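Local atomic coordinates of tyrosyl-DNA phosphodiesterase 2 (Danio rerio, PDB entry 4F1H), a protein that belongs to the endonuclease/exonuclease/phosphatase family and has a DNase I-like fold of two packed beta-sheets with flanking helices. Residues B[25-30]-B[52-57]; B[46-51]-B[60-65]. All coordinates share one frame; numbering follows the deposited sequence.

Both contacts use helix 45-54 on the outer face of the six-stranded sheet, and their segments alternate along the chain. In contact 1 the C-terminal end of this helix meets helix 19-33, with R54 reaching from the surface to buried C27. In contact 2 an earlier part of the helix lies over edge strand 58-62, where V48 and L51 are buried and F60 and E62 are partly exposed. Neither contact has a hydrogen bond across its segments: contact 1 is an arginine plane over a cysteine, contact 2 an apolar cluster with a carboxylate at its margin. The two adjoin where C27 SG packs against L51 CD2 at 3.5 Å.

Contact 1: B[25-30]-B[52-57]; sequences GLCSYL and KKRAVS
The guanidinium of R54 lies across C27, with one face over CB, which sits toward the rim of the plane. This describes one of two modelled conformers of R54, and its nearest approach, C27 CB to R54 NH2 at 3.2 Å, is short enough to be doubtful. R54 CZ follows at 3.6 Å from the same CB. Closer to the arginine backbone, C27 SG meets R54 CB at 3.9 Å, so the cysteine touches both the start and the end of the long side chain. The R54 chain gets there by two bends, at chi2 (-83°) and chi3 (-58°), which carry the guanidinium across helix 19-33, over C27. There the amide N of S28 stands oblique to the guanidinium, with no bond between them; R54 NH1 is instead hydrogen-bonded to Y50 OH, one turn back on its own helix. L30 and A55 both touch M73 of strand 69-75. A55 centres an inverse gamma turn where helix 45-54 ends. L26 and L30 pack inward on W9 and I7 of strand 4-10; the contact joins two neighbouring helices that cover the outer face of a DNase I-like sheet.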
# COMPACT_ATOMS: atom_id res chain seq x y z
N GLY B 25 13.82 2.67 -32.32
CA GLY B 25 12.44 2.32 -31.98
C GLY B 25 11.77 3.38 -31.13
O GLY B 25 10.65 3.83 -31.42
N LEU B 26 12.43 3.80 -30.05
CA LEU B 26 11.86 4.85 -29.22
C LEU B 26 11.63 6.11 -30.04
O LEU B 26 10.60 6.76 -29.90
CB LEU B 26 12.76 5.14 -28.00
CG LEU B 26 12.38 6.37 -27.17
CD1 LEU B 26 11.01 6.21 -26.53
CD2 LEU B 26 13.47 6.58 -26.09
N CYS B 27 12.59 6.48 -30.88
CA CYS B 27 12.46 7.71 -31.67
C CYS B 27 11.27 7.64 -32.61
O CYS B 27 10.63 8.68 -32.88
CB CYS B 27 13.72 8.00 -32.47
SG CYS B 27 15.06 8.56 -31.37
N SER B 28 10.98 6.45 -33.12
CA SER B 28 9.80 6.28 -34.00
C SER B 28 8.51 6.57 -33.21
O SER B 28 7.60 7.24 -33.71
CB SER B 28 9.76 4.87 -34.59
OG SER B 28 8.61 4.69 -35.42
N TYR B 29 8.46 6.12 -31.96
CA TYR B 29 7.33 6.46 -31.10
C TYR B 29 7.22 7.93 -30.84
O TYR B 29 6.11 8.47 -30.82
CB TYR B 29 7.31 5.66 -29.76
CG TYR B 29 6.84 4.23 -29.97
CD1 TYR B 29 5.49 3.92 -30.04
CD2 TYR B 29 7.77 3.21 -30.15
CE1 TYR B 29 5.08 2.59 -30.26
CE2 TYR B 29 7.39 1.89 -30.38
CZ TYR B 29 6.04 1.59 -30.43
OH TYR B 29 5.69 0.27 -30.69
N LEU B 30 8.36 8.60 -30.55
CA LEU B 30 8.32 10.04 -30.32
C LEU B 30 7.85 10.81 -31.55
O LEU B 30 7.10 11.78 -31.41
CB LEU B 30 9.71 10.55 -29.92
CG LEU B 30 10.19 9.95 -28.60
CD1 LEU B 30 11.50 10.69 -28.17
CD2 LEU B 30 9.16 9.97 -27.48
N LYS B 52 19.54 12.75 -28.52
CA LYS B 52 19.80 14.18 -28.68
C LYS B 52 20.07 14.55 -30.15
O LYS B 52 19.65 15.62 -30.64
CB LYS B 52 20.92 14.60 -27.73
CG LYS B 52 20.43 14.65 -26.29
CD LYS B 52 21.43 15.27 -25.28
CE LYS B 52 22.66 14.42 -25.20
NZ LYS B 52 23.46 14.62 -23.97
N LYS B 53 20.71 13.63 -30.86
CA LYS B 53 20.96 13.79 -32.30
C LYS B 53 19.67 13.77 -33.13
O LYS B 53 19.53 14.53 -34.10
CB LYS B 53 21.89 12.67 -32.80
CG LYS B 53 23.03 13.10 -33.73
CD LYS B 53 22.56 13.32 -35.17
CE LYS B 53 23.73 13.19 -36.16
NZ LYS B 53 24.95 13.92 -35.69
N ARG B 54 18.75 12.89 -32.76
CA ARG B 54 17.53 12.66 -33.53
C ARG B 54 16.38 13.56 -33.10
O ARG B 54 15.72 14.18 -33.94
CB ARG B 54 17.08 11.20 -33.41
CG ARG B 54 17.73 10.23 -34.39
CD ARG B 54 17.03 10.22 -35.75
NE ARG B 54 15.61 9.87 -35.68
CZ ARG B 54 15.13 8.63 -35.72
NH1 ARG B 54 15.96 7.59 -35.81
NH2 ARG B 54 13.82 8.41 -35.67
N ALA B 55 16.13 13.62 -31.79
CA ALA B 55 14.94 14.30 -31.27
C ALA B 55 15.19 15.77 -31.05
O ALA B 55 15.12 16.29 -29.91
CB ALA B 55 14.45 13.60 -29.96
N VAL B 56 15.45 16.48 -32.15
CA VAL B 56 15.86 17.88 -32.04
C VAL B 56 14.73 18.83 -31.61
O VAL B 56 14.99 20.00 -31.29
CB VAL B 56 16.57 18.38 -33.33
CG1 VAL B 56 17.87 17.61 -33.54
CG2 VAL B 56 15.67 18.20 -34.51
N SER B 57 13.49 18.34 -31.57
CA SER B 57 12.38 19.14 -31.10
C SER B 57 12.32 19.25 -29.56
O SER B 57 11.47 19.98 -29.05
CB SER B 57 11.07 18.51 -31.55
OG SER B 57 10.96 18.60 -32.96

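Contact 2: B[46-51]-B[60-65]; sequences AYVQYL and FFEGSD
V48 and L51, one turn apart on helix 45-54, receive the ring of F60 from strand 58-62. F60 CD2 lies 3.9 Å from V48 CG2, the two side chains sliding past each other in opposite directions. F60 CE2 is equally far from L51 CB, and CZ reaches the backbone at L51 O, 3.8 Å away. Both V48 CG2 and L51 O stand oblique to the ring. The other arm of the contact is E62, which comes toward V48 from the opposite direction: its carboxylate lies up against both methyls, OE2 at 3.7 Å from V48 CG1 and OE1 at 3.8 Å from V48 CG2. In the modelled conformer of V48, one of two, chi1 of 84° sets CG2 anti to the backbone N, from where it touches F60 as well as E62. Beyond its CG the glutamate chain is extended (chi2 166°), which carries the carboxylate across to the helix; OE1 also forms a salt bridge with K52 NZ. Helix 46-51 and strand 60-62 run antiparallel, at 171° and 11.1 Å between axes, as a helix covering the edge of one sheet of the DNase I-like sandwich. Strand 58-62 is held by its antiparallel neighbour 69-75, where M73 touches F60 and F69 touches E62. L51 also packs on L40 and L43 of strand 37-43, and on C27 of helix 19-33. Between F60 and E62 in sequence, F61 is turned away from the helix and stacks its ring with that of F81 from the second sheet.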
# COMPACT_ATOMS: atom_id res chain seq x y z
N ALA B 46 25.42 6.50 -24.09
CA ALA B 46 25.34 6.13 -25.53
C ALA B 46 23.93 6.35 -26.05
O ALA B 46 23.72 6.86 -27.15
CB ALA B 46 25.74 4.69 -25.74
N TYR B 47 22.95 5.96 -25.25
CA TYR B 47 21.54 6.09 -25.62
C TYR B 47 21.10 7.56 -25.73
O TYR B 47 20.48 7.96 -26.71
CB TYR B 47 20.71 5.34 -24.57
CG TYR B 47 19.32 4.94 -25.02
CD1 TYR B 47 18.31 5.90 -25.12
CD2 TYR B 47 19.02 3.62 -25.30
CE1 TYR B 47 17.03 5.54 -25.52
CE2 TYR B 47 17.73 3.24 -25.73
CZ TYR B 47 16.76 4.20 -25.79
OH TYR B 47 15.51 3.81 -26.20
N VAL B 48 21.42 8.37 -24.72
CA VAL B 48 20.96 9.74 -24.73
C VAL B 48 21.71 10.52 -25.83
O VAL B 48 21.16 11.47 -26.38
CB VAL B 48 21.05 10.41 -23.32
CG1 VAL B 48 22.44 10.96 -23.07
CG2 VAL B 48 20.01 11.51 -23.20
N GLN B 49 22.93 10.08 -26.14
CA GLN B 49 23.73 10.65 -27.22
C GLN B 49 22.94 10.50 -28.52
O GLN B 49 22.70 11.48 -29.24
CB GLN B 49 25.10 9.94 -27.32
CG GLN B 49 26.18 10.70 -28.08
CD GLN B 49 27.54 9.97 -28.12
OE1 GLN B 49 27.91 9.24 -27.20
NE2 GLN B 49 28.29 10.19 -29.19
N TYR B 50 22.47 9.28 -28.79
CA TYR B 50 21.64 9.05 -29.97
C TYR B 50 20.35 9.90 -29.98
O TYR B 50 20.01 10.53 -30.99
CB TYR B 50 21.30 7.58 -30.16
CG TYR B 50 20.54 7.42 -31.45
CD1 TYR B 50 21.16 7.67 -32.67
CD2 TYR B 50 19.18 7.13 -31.45
CE1 TYR B 50 20.46 7.57 -33.87
CE2 TYR B 50 18.47 7.01 -32.65
CZ TYR B 50 19.13 7.24 -33.86
OH TYR B 50 18.44 7.14 -35.05
N LEU B 51 19.60 9.88 -28.88
CA LEU B 51 18.35 10.65 -28.84
C LEU B 51 18.50 12.15 -29.09
O LEU B 51 17.65 12.75 -29.74
CB LEU B 51 17.64 10.47 -27.49
CG LEU B 51 17.18 9.10 -27.03
CD1 LEU B 51 16.54 9.29 -25.65
CD2 LEU B 51 16.16 8.54 -28.01
N PHE B 60 16.50 18.58 -23.29
CA PHE B 60 16.78 17.39 -22.47
C PHE B 60 17.33 17.79 -21.09
O PHE B 60 18.22 18.65 -21.00
CB PHE B 60 17.89 16.57 -23.13
CG PHE B 60 17.42 15.69 -24.26
CD1 PHE B 60 17.07 16.24 -25.48
CD2 PHE B 60 17.40 14.31 -24.10
CE1 PHE B 60 16.64 15.43 -26.53
CE2 PHE B 60 17.00 13.49 -25.17
CZ PHE B 60 16.62 14.06 -26.38
N PHE B 61 16.84 17.14 -20.02
CA PHE B 61 17.45 17.23 -18.69
C PHE B 61 17.77 15.82 -18.26
O PHE B 61 16.94 14.94 -18.40
CB PHE B 61 16.48 17.88 -17.72
CG PHE B 61 16.25 19.31 -18.02
CD1 PHE B 61 17.13 20.28 -17.53
CD2 PHE B 61 15.24 19.70 -18.90
CE1 PHE B 61 16.97 21.63 -17.87
CE2 PHE B 61 15.07 21.05 -19.25
CZ PHE B 61 15.95 22.02 -18.74
N GLU B 62 18.97 15.61 -17.73
CA GLU B 62 19.41 14.26 -17.36
C GLU B 62 19.66 14.16 -15.85
O GLU B 62 20.13 15.14 -15.22
CB GLU B 62 20.68 13.89 -18.16
CG GLU B 62 20.47 13.83 -19.71
CD GLU B 62 21.80 13.79 -20.53
OE1 GLU B 62 21.85 14.43 -21.62
OE2 GLU B 62 22.77 13.13 -20.09
N GLY B 63 19.37 13.00 -15.26
CA GLY B 63 19.46 12.84 -13.82
C GLY B 63 20.84 12.53 -13.27
O GLY B 63 21.04 12.56 -12.05
N SER B 64 21.79 12.28 -14.16
CA SER B 64 23.21 12.08 -13.78
C SER B 64 24.04 12.28 -15.04
O SER B 64 23.48 12.51 -16.15
CB SER B 64 23.42 10.67 -13.20
OG SER B 64 24.79 10.46 -12.78
N ASP B 65 25.36 12.15 -14.91
CA ASP B 65 26.21 12.24 -16.09
C ASP B 65 26.91 10.93 -16.46
O ASP B 65 27.65 10.89 -17.43
CB ASP B 65 27.22 13.36 -15.94
CG ASP B 65 28.28 13.04 -14.94
OD1 ASP B 65 28.01 12.22 -14.01
OD2 ASP B 65 29.40 13.61 -15.09